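Local coordinates for protein D-alanyl-D-alanine carboxypeptidase (Mycobacterium tuberculosis H37Rv, PDB 4RYE) that acts in vitro as a D,D-carboxypeptidase on synthetic pentapeptides and probably cleaves the D-Ala-D-Ala end of peptidoglycan stem peptides, at residues Gly18-Thr22 with Met234-Lys240; Trp23-Asp29 with Arg228-Met234; Tyr201-Gly207 with Phe219-Arg225; Arg216-Val220 with Tyr246-Ala250. All blocks are in the same frame, centred on the assembly; numbering follows the deposited sequence.

Contact 1: residues Gly18-Thr22 with Met234-Lys240; sequences GPAQT and MMYGLVK
Thr22 and Met235 form an antiparallel hydrogen-bonded pair where the incoming chain first joins strand 228-237. Met235 N gives a bond of 2.8 Å to Thr22 O, while Met235 O receives two weak ones, from Gln21 N and from Thr22 N; two residues facing one make this a classic beta bulge. The packing here is tight. Thr22 OG1 lies 3.3 Å from Met235 CB, with the two side chains crossing at a slant, and on the other side of the strand Ala20 CB rests 3.6 Å from CB of Met234, which like Met235 is a selenomethionine. Gly237, with no side chain, brings its CA within 3.2 Å of Pro19 O.

Further along, the contact thins toward solvent. Pro19 CB still touches Leu238 O at 3.4 Å, but its CG is 4.4 Å from Val239 CG2, and Lys240 only folds its amine back toward the proline. Gln21 lays CB and CG against Tyr236 O, both 3.4 Å away, and the bend at chi2 (-57°) turns the amide away from the strand. The chemistry implies a junction defined by one good backbone bond and two weak ones, with small apolar groups packed beside them.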
loop_
_atom_site.group_PDB
_atom_site.type_symbol
_atom_site.label_atom_id
_atom_site.label_comp_id
_atom_site.label_asym_id
_atom_site.label_seq_id
_atom_site.Cartn_x
_atom_site.Cartn_y
_atom_site.Cartn_z
ATOM N N GLY A 18 14.756 13.810 3.192
ATOM C CA GLY A 18 13.367 13.820 2.763
ATOM C C GLY A 18 12.416 13.800 3.945
ATOM O O GLY A 18 12.848 13.633 5.086
ATOM N N PRO A 19 11.112 13.973 3.679
ATOM C CA PRO A 19 10.104 14.064 4.742
ATOM C C PRO A 19 9.877 12.761 5.508
ATOM O O PRO A 19 9.481 12.825 6.673
ATOM C CB PRO A 19 8.828 14.453 3.980
ATOM C CG PRO A 19 9.073 14.016 2.564
ATOM C CD PRO A 19 10.539 14.266 2.354
ATOM N N ALA A 20 10.098 11.611 4.876
ATOM C CA ALA A 20 9.838 10.324 5.535
ATOM C C ALA A 20 10.816 10.084 6.682
ATOM O O ALA A 20 12.022 10.194 6.495
ATOM C CB ALA A 20 9.912 9.168 4.529
ATOM N N GLN A 21 10.308 9.751 7.868
ATOM C CA GLN A 21 11.205 9.510 8.999
ATOM C C GLN A 21 11.762 8.078 9.047
ATOM O O GLN A 21 12.823 7.856 9.623
ATOM C CB GLN A 21 10.567 9.921 10.332
ATOM C CG GLN A 21 10.420 11.437 10.482
ATOM C CD GLN A 21 11.743 12.157 10.342
ATOM O OE1 GLN A 21 12.567 12.138 11.256
ATOM N NE2 GLN A 21 11.962 12.784 9.188
ATOM N N THR A 22 11.048 7.114 8.462
ATOM C CA THR A 22 11.629 5.791 8.223
ATOM C C THR A 22 11.368 5.404 6.782
ATOM O O THR A 22 10.376 5.822 6.207
ATOM C CB THR A 22 11.032 4.679 9.119
ATOM O OG1 THR A 22 9.762 4.278 8.595
ATOM C CG2 THR A 22 10.896 5.150 10.588
HETATM N N MSE A 234 7.933 4.187 2.857
HETATM C CA MSE A 234 8.268 5.403 3.569
HETATM C C MSE A 234 7.178 5.610 4.609
HETATM O O MSE A 234 5.999 5.473 4.298
HETATM C CB MSE A 234 8.298 6.576 2.588
HETATM C CG MSE A 234 9.423 6.489 1.576
HETATM SE SE MSE A 234 9.058 7.513 -0.057
HETATM C CE MSE A 234 8.568 9.217 0.748
HETATM N N MSE A 235 7.558 5.902 5.848
HETATM C CA MSE A 235 6.562 6.061 6.901
HETATM C C MSE A 235 6.771 7.318 7.724
HETATM O O MSE A 235 7.873 7.884 7.763
HETATM C CB MSE A 235 6.567 4.860 7.857
HETATM C CG MSE A 235 6.521 3.491 7.213
HETATM SE SE MSE A 235 6.173 2.135 8.599
HETATM C CE MSE A 235 4.235 2.381 8.789
ATOM N N TYR A 236 5.698 7.734 8.392
ATOM C CA TYR A 236 5.759 8.748 9.437
ATOM C C TYR A 236 6.387 10.065 8.985
ATOM O O TYR A 236 7.281 10.599 9.648
ATOM C CB TYR A 236 6.503 8.196 10.654
ATOM C CG TYR A 236 6.115 8.878 11.931
ATOM C CD1 TYR A 236 4.809 8.819 12.392
ATOM C CD2 TYR A 236 7.046 9.581 12.676
ATOM C CE1 TYR A 236 4.439 9.445 13.569
ATOM C CE2 TYR A 236 6.690 10.209 13.852
ATOM C CZ TYR A 236 5.384 10.139 14.294
ATOM O OH TYR A 236 5.015 10.764 15.465
ATOM N N GLY A 237 5.908 10.600 7.867
ATOM C CA GLY A 237 6.503 11.800 7.312
ATOM C C GLY A 237 5.535 12.941 7.127
ATOM O O GLY A 237 4.332 12.726 6.959
ATOM N N LEU A 238 6.060 14.163 7.175
ATOM C CA LEU A 238 5.272 15.345 6.883
ATOM C C LEU A 238 6.050 16.248 5.934
ATOM O O LEU A 238 7.234 16.514 6.151
ATOM C CB LEU A 238 4.927 16.097 8.170
ATOM C CG LEU A 238 3.961 15.387 9.120
ATOM C CD1 LEU A 238 3.779 16.180 10.403
ATOM C CD2 LEU A 238 2.621 15.132 8.445
ATOM N N VAL A 239 5.381 16.713 4.883
ATOM C CA VAL A 239 6.008 17.599 3.906
ATOM C C VAL A 239 6.056 19.041 4.407
ATOM O O VAL A 239 5.043 19.599 4.828
ATOM C CB VAL A 239 5.280 17.554 2.550
ATOM C CG1 VAL A 239 5.952 18.496 1.553
ATOM C CG2 VAL A 239 5.261 16.141 2.014
ATOM N N LYS A 240 7.241 19.638 4.370
ATOM C CA LYS A 240 7.399 21.037 4.758
ATOM C C LYS A 240 7.303 21.938 3.528
ATOM O O LYS A 240 7.642 21.514 2.418
ATOM C CB LYS A 240 8.740 21.229 5.468
ATOM C CG LYS A 240 8.925 20.270 6.638
ATOM C CD LYS A 240 10.374 20.189 7.097
ATOM C CE LYS A 240 10.593 19.002 8.041
ATOM N NZ LYS A 240 10.511 17.666 7.349
#

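Contact 2: residues Trp23-Asp29 with Arg228-Met234; sequences WIVADLD and RRLVIAM
Ala26 and Val231 make a hydrogen-bonded pair at the middle of an antiparallel ladder, within the main sheet of the penicillin-binding, beta-lactamase-like fold. Ala26 N reaches Val231 O at 2.9 Å, and Val231 N returns to Ala26 O; Ile24 and Ala233 repeat the exchange. On one face Val25 CG2 lies beside Ile232 CG2, 4.0 Å apart, both side chains pointing the same way. On the other, Ala26 CB meets Val231 CG1, and Leu28 crosses the valine at about a right angle with CD1 against its CB.

At this end of the ladder two salt bridges differ in form. Arg229 grips Asp29 side-on, NH2 to OD1 at 2.8 Å and NE to OD2 at 3.0 Å, each on a syn lone pair with the two planes only 6° apart; Leu28 CD2 lies over one guanidinium face. Arg228, extended from CG to NE, instead meets Asp27 OD2 through NE at 2.8 Å, on its anti side but tilted out of the carboxylate plane, with carboxylate and guanidinium planes turned 54° apart.

Outward, helix 155-166 packs Val159 on Val231 and Ala233, and helix 246-259 packs Phe254 on Ile232. Asp27 is itself steadied by an Asx turn: its OD1 accepts from Asp29 N at 2.8 Å, nearly on the C-O line.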
loop_
_atom_site.group_PDB
_atom_site.type_symbol
_atom_site.label_atom_id
_atom_site.label_comp_id
_atom_site.label_asym_id
_atom_site.label_seq_id
_atom_site.Cartn_x
_atom_site.Cartn_y
_atom_site.Cartn_z
ATOM N N TRP A 23 12.258 4.610 6.200
ATOM C CA TRP A 23 12.088 4.174 4.819
ATOM C C TRP A 23 13.045 3.025 4.534
ATOM O O TRP A 23 13.958 2.753 5.328
ATOM C CB TRP A 23 12.299 5.339 3.824
ATOM C CG TRP A 23 13.578 6.127 4.042
ATOM C CD1 TRP A 23 13.709 7.313 4.713
ATOM C CD2 TRP A 23 14.891 5.784 3.580
ATOM N NE1 TRP A 23 15.019 7.718 4.705
ATOM C CE2 TRP A 23 15.766 6.794 4.019
ATOM C CE3 TRP A 23 15.410 4.712 2.846
ATOM C CZ2 TRP A 23 17.138 6.769 3.745
ATOM C CZ3 TRP A 23 16.774 4.685 2.577
ATOM C CH2 TRP A 23 17.619 5.703 3.027
ATOM N N ILE A 24 12.828 2.348 3.413
ATOM C CA ILE A 24 13.690 1.234 3.008
ATOM C C ILE A 24 13.668 1.161 1.493
ATOM O O ILE A 24 12.696 1.564 0.875
ATOM C CB ILE A 24 13.217 -0.111 3.642
ATOM C CG1 ILE A 24 14.254 -1.221 3.450
ATOM C CG2 ILE A 24 11.846 -0.539 3.103
ATOM C CD1 ILE A 24 13.935 -2.503 4.239
ATOM N N VAL A 25 14.759 0.700 0.892
ATOM C CA VAL A 25 14.827 0.468 -0.549
ATOM C C VAL A 25 15.317 -0.955 -0.720
ATOM O O VAL A 25 16.377 -1.322 -0.204
ATOM C CB VAL A 25 15.828 1.410 -1.257
ATOM C CG1 VAL A 25 15.830 1.140 -2.767
ATOM C CG2 VAL A 25 15.473 2.869 -0.994
ATOM N N ALA A 26 14.530 -1.776 -1.400
ATOM C CA ALA A 26 14.867 -3.187 -1.537
ATOM C C ALA A 26 14.652 -3.632 -2.978
ATOM O O ALA A 26 13.991 -2.935 -3.764
ATOM C CB ALA A 26 14.053 -4.048 -0.553
ATOM N N ASP A 27 15.230 -4.780 -3.322
ATOM C CA ASP A 27 15.100 -5.343 -4.658
ATOM C C ASP A 27 13.914 -6.300 -4.607
ATOM O O ASP A 27 13.884 -7.225 -3.794
ATOM C CB ASP A 27 16.391 -6.078 -5.032
ATOM C CG ASP A 27 16.369 -6.663 -6.449
ATOM O OD1 ASP A 27 15.417 -7.389 -6.808
ATOM O OD2 ASP A 27 17.337 -6.417 -7.199
ATOM N N LEU A 28 12.935 -6.060 -5.470
ATOM C CA LEU A 28 11.685 -6.815 -5.501
ATOM C C LEU A 28 11.906 -8.310 -5.767
ATOM O O LEU A 28 11.158 -9.162 -5.273
ATOM C CB LEU A 28 10.781 -6.213 -6.586
ATOM C CG LEU A 28 9.310 -6.607 -6.669
ATOM C CD1 LEU A 28 8.542 -6.163 -5.423
ATOM C CD2 LEU A 28 8.704 -6.012 -7.924
ATOM N N ASP A 29 12.940 -8.628 -6.539
ATOM C CA ASP A 29 13.171 -10.004 -6.967
ATOM C C ASP A 29 14.125 -10.789 -6.057
ATOM O O ASP A 29 13.839 -11.924 -5.684
ATOM C CB ASP A 29 13.647 -10.029 -8.428
ATOM C CG ASP A 29 12.591 -9.493 -9.382
ATOM O OD1 ASP A 29 11.541 -10.152 -9.523
ATOM O OD2 ASP A 29 12.798 -8.411 -9.976
ATOM N N ARG A 228 16.186 -4.147 -13.442
ATOM C CA ARG A 228 16.056 -4.368 -11.998
ATOM C C ARG A 228 14.706 -3.840 -11.511
ATOM O O ARG A 228 14.181 -2.883 -12.054
ATOM C CB ARG A 228 17.195 -3.667 -11.254
ATOM C CG ARG A 228 17.235 -3.934 -9.764
ATOM C CD ARG A 228 18.498 -3.369 -9.095
ATOM N NE ARG A 228 18.779 -4.137 -7.885
ATOM C CZ ARG A 228 19.797 -3.925 -7.054
ATOM N NH1 ARG A 228 20.645 -2.932 -7.262
ATOM N NH2 ARG A 228 19.948 -4.707 -5.994
ATOM N N ARG A 229 14.136 -4.474 -10.494
ATOM C CA ARG A 229 12.872 -4.008 -9.951
ATOM C C ARG A 229 13.043 -3.710 -8.465
ATOM O O ARG A 229 13.569 -4.531 -7.712
ATOM C CB ARG A 229 11.783 -5.053 -10.216
ATOM C CG ARG A 229 11.729 -5.476 -11.696
ATOM C CD ARG A 229 10.436 -6.192 -12.063
ATOM N NE ARG A 229 10.332 -7.504 -11.431
ATOM C CZ ARG A 229 9.302 -8.329 -11.600
ATOM N NH1 ARG A 229 8.292 -7.971 -12.377
ATOM N NH2 ARG A 229 9.276 -9.505 -10.994
ATOM N N LEU A 230 12.606 -2.525 -8.052
ATOM C CA LEU A 230 12.813 -2.082 -6.682
ATOM C C LEU A 230 11.487 -1.876 -5.985
ATOM O O LEU A 230 10.478 -1.584 -6.619
ATOM C CB LEU A 230 13.605 -0.770 -6.641
ATOM C CG LEU A 230 15.044 -0.772 -7.191
ATOM C CD1 LEU A 230 15.676 0.615 -7.074
ATOM C CD2 LEU A 230 15.921 -1.819 -6.487
ATOM N N VAL A 231 11.510 -1.999 -4.666
ATOM C CA VAL A 231 10.336 -1.728 -3.873
ATOM C C VAL A 231 10.768 -0.837 -2.712
ATOM O O VAL A 231 11.832 -1.043 -2.119
ATOM C CB VAL A 231 9.661 -3.038 -3.406
ATOM C CG1 VAL A 231 10.634 -3.909 -2.623
ATOM C CG2 VAL A 231 8.411 -2.751 -2.583
ATOM N N ILE A 232 9.976 0.186 -2.421
ATOM C CA ILE A 232 10.328 1.084 -1.327
ATOM C C ILE A 232 9.132 1.267 -0.429
ATOM O O ILE A 232 7.994 1.023 -0.834
ATOM C CB ILE A 232 10.770 2.476 -1.824
ATOM C CG1 ILE A 232 9.596 3.202 -2.484
ATOM C CG2 ILE A 232 11.964 2.366 -2.763
ATOM C CD1 ILE A 232 9.893 4.661 -2.857
ATOM N N ALA A 233 9.402 1.682 0.802
ATOM C CA ALA A 233 8.345 2.110 1.710
ATOM C C ALA A 233 8.849 3.304 2.491
ATOM O O ALA A 233 10.049 3.440 2.729
ATOM C CB ALA A 233 7.924 0.979 2.642
HETATM N N MSE A 234 7.933 4.187 2.857
HETATM C CA MSE A 234 8.268 5.403 3.569
HETATM C C MSE A 234 7.178 5.610 4.609
HETATM O O MSE A 234 5.999 5.473 4.298
HETATM C CB MSE A 234 8.298 6.576 2.588
HETATM C CG MSE A 234 9.423 6.489 1.576
HETATM SE SE MSE A 234 9.058 7.513 -0.057
HETATM C CE MSE A 234 8.568 9.217 0.748
HETATM O O HOH W 1 15.094 -7.032 -9.571
#

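Contact 3: residues Tyr201-Gly207 with Phe219-Arg225; sequences YPGAIGG and FVGAAAR
Tyr201 and Arg225 lie face to face: the guanidinium is stacked flat on the phenol ring, centres 3.9 Å apart and planes 5° from parallel. NH2 sits over the middle of the ring, and CZ of the arginine is 3.4 Å from CZ of the tyrosine, giving an off-centre cation-pi contact. While its face is used this way, the edge of the guanidinium turns to the backbone. NE and NH2 both donate to Pro202 O, at 2.8 and 2.9 Å, with the oxygen in the guanidinium plane; NH2 comes in on a carbonyl lone pair, NE from a tilted direction. Stack and forked bond together fix the rotation of the group. The arginine runs straight from CG to NE to get there, alongside the Pro202 ring.

Pro202 and Gly203 occupy the corner of a type II turn, closed by Ala204 N to Tyr201 O. Beyond it, Ile205 and Gly206 both face Ala222 in a classic beta bulge: Ile205 N bonds to Ala222 O almost straight (178°), and Ala222 N to Gly206 O. Ile205 lays CG1 against Ala222 CB at 3.7 Å. Gly207 and Gly221 then draw together to 3.7 Å between their CA atoms, beside Phe219.

This hairpin, strands 204-212 and 218-225, ends the main sheet on the 204-212 side. Helix 246-259 covers Tyr201, whose OH bonds Asp255, and packs Phe254 on Ala223; helix 155-166 sets Met166 on Ile205 and Phe162 on Ala222.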
loop_
_atom_site.group_PDB
_atom_site.type_symbol
_atom_site.label_atom_id
_atom_site.label_comp_id
_atom_site.label_asym_id
_atom_site.label_seq_id
_atom_site.Cartn_x
_atom_site.Cartn_y
_atom_site.Cartn_z
ATOM N N TYR A 201 6.723 9.144 -12.723
ATOM C CA TYR A 201 7.958 8.369 -12.695
ATOM C C TYR A 201 7.914 7.198 -13.672
ATOM O O TYR A 201 7.322 6.166 -13.359
ATOM C CB TYR A 201 8.210 7.830 -11.279
ATOM C CG TYR A 201 9.632 7.368 -11.108
ATOM C CD1 TYR A 201 10.638 8.280 -10.855
ATOM C CD2 TYR A 201 9.974 6.029 -11.240
ATOM C CE1 TYR A 201 11.957 7.876 -10.715
ATOM C CE2 TYR A 201 11.302 5.609 -11.095
ATOM C CZ TYR A 201 12.282 6.542 -10.841
ATOM O OH TYR A 201 13.597 6.149 -10.705
ATOM N N PRO A 202 8.518 7.364 -14.867
ATOM C CA PRO A 202 8.605 6.261 -15.832
ATOM C C PRO A 202 9.175 4.997 -15.206
ATOM O O PRO A 202 10.231 5.043 -14.570
ATOM C CB PRO A 202 9.571 6.805 -16.883
ATOM C CG PRO A 202 9.234 8.283 -16.921
ATOM C CD PRO A 202 8.975 8.639 -15.454
ATOM N N GLY A 203 8.462 3.889 -15.374
ATOM C CA GLY A 203 8.878 2.619 -14.805
ATOM C C GLY A 203 8.206 2.257 -13.493
ATOM O O GLY A 203 8.393 1.155 -12.983
ATOM N N ALA A 204 7.442 3.179 -12.917
ATOM C CA ALA A 204 6.657 2.838 -11.725
ATOM C C ALA A 204 5.674 1.714 -12.079
ATOM O O ALA A 204 5.105 1.720 -13.161
ATOM C CB ALA A 204 5.909 4.063 -11.216
ATOM N N ILE A 205 5.486 0.740 -11.187
ATOM C CA ILE A 205 4.596 -0.382 -11.491
ATOM C C ILE A 205 3.509 -0.570 -10.433
ATOM O O ILE A 205 2.693 -1.472 -10.524
ATOM C CB ILE A 205 5.379 -1.696 -11.680
ATOM C CG1 ILE A 205 6.272 -1.978 -10.470
ATOM C CG2 ILE A 205 6.220 -1.645 -12.953
ATOM C CD1 ILE A 205 7.225 -3.169 -10.682
ATOM N N GLY A 206 3.495 0.289 -9.424
ATOM C CA GLY A 206 2.453 0.191 -8.418
ATOM C C GLY A 206 2.797 0.925 -7.146
ATOM O O GLY A 206 3.954 1.217 -6.879
ATOM N N GLY A 207 1.784 1.231 -6.349
ATOM C CA GLY A 207 2.037 1.938 -5.115
ATOM C C GLY A 207 0.762 2.172 -4.359
ATOM O O GLY A 207 -0.338 2.101 -4.923
ATOM N N PHE A 219 3.726 5.442 2.501
ATOM C CA PHE A 219 3.718 5.031 1.113
ATOM C C PHE A 219 4.512 3.754 0.969
ATOM O O PHE A 219 5.526 3.557 1.648
ATOM C CB PHE A 219 4.321 6.118 0.210
ATOM C CG PHE A 219 4.447 5.700 -1.235
ATOM C CD1 PHE A 219 3.347 5.748 -2.079
ATOM C CD2 PHE A 219 5.660 5.261 -1.745
ATOM C CE1 PHE A 219 3.451 5.364 -3.411
ATOM C CE2 PHE A 219 5.775 4.868 -3.072
ATOM C CZ PHE A 219 4.668 4.921 -3.906
ATOM N N VAL A 220 4.031 2.887 0.091
ATOM C CA VAL A 220 4.773 1.709 -0.323
ATOM C C VAL A 220 4.561 1.579 -1.826
ATOM O O VAL A 220 3.485 1.869 -2.331
ATOM C CB VAL A 220 4.315 0.428 0.429
ATOM C CG1 VAL A 220 2.832 0.106 0.147
ATOM C CG2 VAL A 220 5.202 -0.744 0.059
ATOM N N GLY A 221 5.590 1.179 -2.556
ATOM C CA GLY A 221 5.418 1.040 -3.993
ATOM C C GLY A 221 6.622 0.457 -4.697
ATOM O O GLY A 221 7.650 0.186 -4.073
ATOM N N ALA A 222 6.504 0.279 -6.009
ATOM C CA ALA A 222 7.567 -0.391 -6.749
ATOM C C ALA A 222 7.776 0.213 -8.131
ATOM O O ALA A 222 6.875 0.835 -8.684
ATOM C CB ALA A 222 7.274 -1.873 -6.858
ATOM N N ALA A 223 8.977 0.017 -8.673
ATOM C CA ALA A 223 9.324 0.492 -10.007
ATOM C C ALA A 223 10.309 -0.476 -10.645
ATOM O O ALA A 223 10.962 -1.246 -9.947
ATOM C CB ALA A 223 9.932 1.888 -9.935
ATOM N N ALA A 224 10.406 -0.434 -11.970
ATOM C CA ALA A 224 11.357 -1.260 -12.714
ATOM C C ALA A 224 12.100 -0.371 -13.696
ATOM O O ALA A 224 11.469 0.381 -14.440
ATOM C CB ALA A 224 10.629 -2.350 -13.485
ATOM N N ARG A 225 13.427 -0.470 -13.706
ATOM C CA ARG A 225 14.257 0.215 -14.690
ATOM C C ARG A 225 15.526 -0.583 -14.941
ATOM O O ARG A 225 16.135 -1.099 -13.991
ATOM C CB ARG A 225 14.650 1.619 -14.201
ATOM C CG ARG A 225 13.558 2.664 -14.279
ATOM C CD ARG A 225 14.119 4.066 -14.113
ATOM N NE ARG A 225 13.054 5.063 -14.198
ATOM C CZ ARG A 225 13.247 6.373 -14.126
ATOM N NH1 ARG A 225 14.468 6.855 -13.966
ATOM N NH2 ARG A 225 12.211 7.197 -14.215
#

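Contact 4: residues Arg216-Val220 with Tyr246-Ala250; sequences RKTFV and YWDQA
The Tyr246 ring has Lys217 CB over one face, 3.8 Å from the ring centroid and 18° off its normal, a CH-pi contact displaced toward the hydroxyl end. At the ring's edge, near its plane, lie the carbonyl carbon of Thr218 and Phe219 CB, the latter 4.0 Å from Tyr246 CD2. Phe219 and Trp247 cross at about a right angle, Phe219 CE1 meeting Trp247 CZ3 at 4.0 Å, and Ala250 CB fits against Phe219 CE2 a little farther off.

Tyr246 aims its hydroxyl at the strand and gives a weak hydrogen bond to Lys217 O at 2.7 Å. Its chi1 of -112° falls off the usual staggered values, which suggests some strain in reaching across. Lys217 slides past the ring the opposite way, its chain bent at chi3 (61°), and brings NZ to a water at 2.7 Å. That same water accepts from Tyr246 N, so the first turn of helix 246-259 and the lysine tip are bridged while the hydroxyl makes its weak bond to the lysine carbonyl.

Phe219 swings CG opposite its backbone nitrogen, carrying the ring toward the helix, where Leu197 also touches it. Thr218 points the other way, with OG1 bonded to Pro45 O and its side chain about 6 Å from that of Ser47, the inferred acyl-ester nucleophile. This is the helix-on-sheet packing of the penicillin-binding and beta-lactamase fold: the last helix packs on the sheet face opposite Thr218, against strand 218-225, the neighbour of strand 204-212, which carries the probable KTG-type motif.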
loop_
_atom_site.group_PDB
_atom_site.type_symbol
_atom_site.label_atom_id
_atom_site.label_comp_id
_atom_site.label_asym_id
_atom_site.label_seq_id
_atom_site.Cartn_x
_atom_site.Cartn_y
_atom_site.Cartn_z
ATOM N N ARG A 216 0.814 9.964 10.179
ATOM C CA ARG A 216 1.331 10.950 9.231
ATOM C C ARG A 216 1.307 10.332 7.823
ATOM O O ARG A 216 0.417 9.530 7.523
ATOM C CB ARG A 216 2.714 11.459 9.661
ATOM C CG ARG A 216 2.659 12.160 11.019
ATOM C CD ARG A 216 4.013 12.587 11.543
ATOM N NE ARG A 216 3.850 13.223 12.847
ATOM C CZ ARG A 216 4.810 13.856 13.512
ATOM N NH1 ARG A 216 6.030 13.944 13.000
ATOM N NH2 ARG A 216 4.540 14.401 14.693
ATOM N N LYS A 217 2.249 10.683 6.955
ATOM C CA LYS A 217 2.184 10.167 5.577
ATOM C C LYS A 217 2.889 8.840 5.437
ATOM O O LYS A 217 4.000 8.668 5.941
ATOM C CB LYS A 217 2.787 11.160 4.576
ATOM C CG LYS A 217 2.189 12.559 4.634
ATOM C CD LYS A 217 2.583 13.375 3.410
ATOM C CE LYS A 217 2.054 12.694 2.160
ATOM N NZ LYS A 217 2.118 13.545 0.962
ATOM N N THR A 218 2.252 7.892 4.751
ATOM C CA THR A 218 2.903 6.617 4.460
ATOM C C THR A 218 2.834 6.304 2.962
ATOM O O THR A 218 1.975 6.815 2.243
ATOM C CB THR A 218 2.281 5.453 5.258
ATOM O OG1 THR A 218 0.889 5.347 4.932
ATOM C CG2 THR A 218 2.431 5.671 6.766
ATOM N N PHE A 219 3.726 5.442 2.501
ATOM C CA PHE A 219 3.718 5.031 1.113
ATOM C C PHE A 219 4.512 3.754 0.969
ATOM O O PHE A 219 5.526 3.557 1.648
ATOM C CB PHE A 219 4.321 6.118 0.210
ATOM C CG PHE A 219 4.447 5.700 -1.235
ATOM C CD1 PHE A 219 3.347 5.748 -2.079
ATOM C CD2 PHE A 219 5.660 5.261 -1.745
ATOM C CE1 PHE A 219 3.451 5.364 -3.411
ATOM C CE2 PHE A 219 5.775 4.868 -3.072
ATOM C CZ PHE A 219 4.668 4.921 -3.906
ATOM N N VAL A 220 4.031 2.887 0.091
ATOM C CA VAL A 220 4.773 1.709 -0.323
ATOM C C VAL A 220 4.561 1.579 -1.826
ATOM O O VAL A 220 3.485 1.869 -2.331
ATOM C CB VAL A 220 4.315 0.428 0.429
ATOM C CG1 VAL A 220 2.832 0.106 0.147
ATOM C CG2 VAL A 220 5.202 -0.744 0.059
ATOM N N TYR A 246 6.286 13.813 -0.872
ATOM C CA TYR A 246 6.458 12.374 -0.822
ATOM C C TYR A 246 6.742 11.832 -2.221
ATOM O O TYR A 246 7.479 10.857 -2.372
ATOM C CB TYR A 246 5.242 11.686 -0.180
ATOM C CG TYR A 246 5.543 11.063 1.173
ATOM C CD1 TYR A 246 6.298 11.746 2.124
ATOM C CD2 TYR A 246 5.064 9.802 1.505
ATOM C CE1 TYR A 246 6.578 11.179 3.366
ATOM C CE2 TYR A 246 5.334 9.230 2.745
ATOM C CZ TYR A 246 6.093 9.922 3.668
ATOM O OH TYR A 246 6.367 9.360 4.902
ATOM N N TRP A 247 6.180 12.468 -3.246
ATOM C CA TRP A 247 6.410 12.002 -4.614
ATOM C C TRP A 247 7.860 12.240 -5.009
ATOM O O TRP A 247 8.462 11.415 -5.709
ATOM C CB TRP A 247 5.478 12.690 -5.626
ATOM C CG TRP A 247 3.997 12.539 -5.347
ATOM C CD1 TRP A 247 3.084 13.548 -5.223
ATOM C CD2 TRP A 247 3.266 11.313 -5.159
ATOM N NE1 TRP A 247 1.836 13.028 -4.967
ATOM C CE2 TRP A 247 1.920 11.660 -4.923
ATOM C CE3 TRP A 247 3.620 9.959 -5.163
ATOM C CZ2 TRP A 247 0.926 10.702 -4.701
ATOM C CZ3 TRP A 247 2.630 9.007 -4.939
ATOM C CH2 TRP A 247 1.301 9.386 -4.716
ATOM N N ASP A 248 8.402 13.376 -4.563
ATOM C CA ASP A 248 9.795 13.742 -4.807
ATOM C C ASP A 248 10.745 12.724 -4.181
ATOM O O ASP A 248 11.656 12.218 -4.846
ATOM C CB ASP A 248 10.105 15.148 -4.253
ATOM C CG ASP A 248 9.493 16.265 -5.089
ATOM O OD1 ASP A 248 9.312 16.080 -6.310
ATOM O OD2 ASP A 248 9.205 17.341 -4.518
ATOM N N GLN A 249 10.533 12.426 -2.901
ATOM C CA GLN A 249 11.432 11.539 -2.174
ATOM C C GLN A 249 11.353 10.110 -2.705
ATOM O O GLN A 249 12.352 9.398 -2.728
ATOM C CB GLN A 249 11.159 11.586 -0.662
ATOM C CG GLN A 249 11.862 10.485 0.135
ATOM C CD GLN A 249 11.851 10.737 1.641
ATOM O OE1 GLN A 249 10.848 11.176 2.209
ATOM N NE2 GLN A 249 12.978 10.472 2.290
ATOM N N ALA A 250 10.167 9.690 -3.135
ATOM C CA ALA A 250 10.021 8.359 -3.711
ATOM C C ALA A 250 10.834 8.266 -4.991
ATOM O O ALA A 250 11.522 7.279 -5.221
ATOM C CB ALA A 250 8.548 8.028 -3.981
HETATM O O HOH W 2 3.457 14.434 -1.232
#

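All four contacts use the one antiparallel sheet. Contacts 1 and 2 pair strands 22-27 and 228-237, share Met234 and have centres 16 Å apart. Contact 3 continues the sheet outward, and Met234 N to Phe219 O, 2.8 Å, ties strand 228-237 to the strand used by contacts 3 and 4. Contact 4, centred about 7 Å from contact 1, lays helix 246-259 over that region, with Gln249 OE1 2.8 Å from Ala20 N. Contact 4 also comes nearest Ser47, the inferred nucleophile, about 6 Å from the Thr218 side chain; Val220's is about 9 Å from that of Lys50, the proton acceptor by similarity, and Met235's about 11 Å from Ser47's. Contact 2 lies farther off.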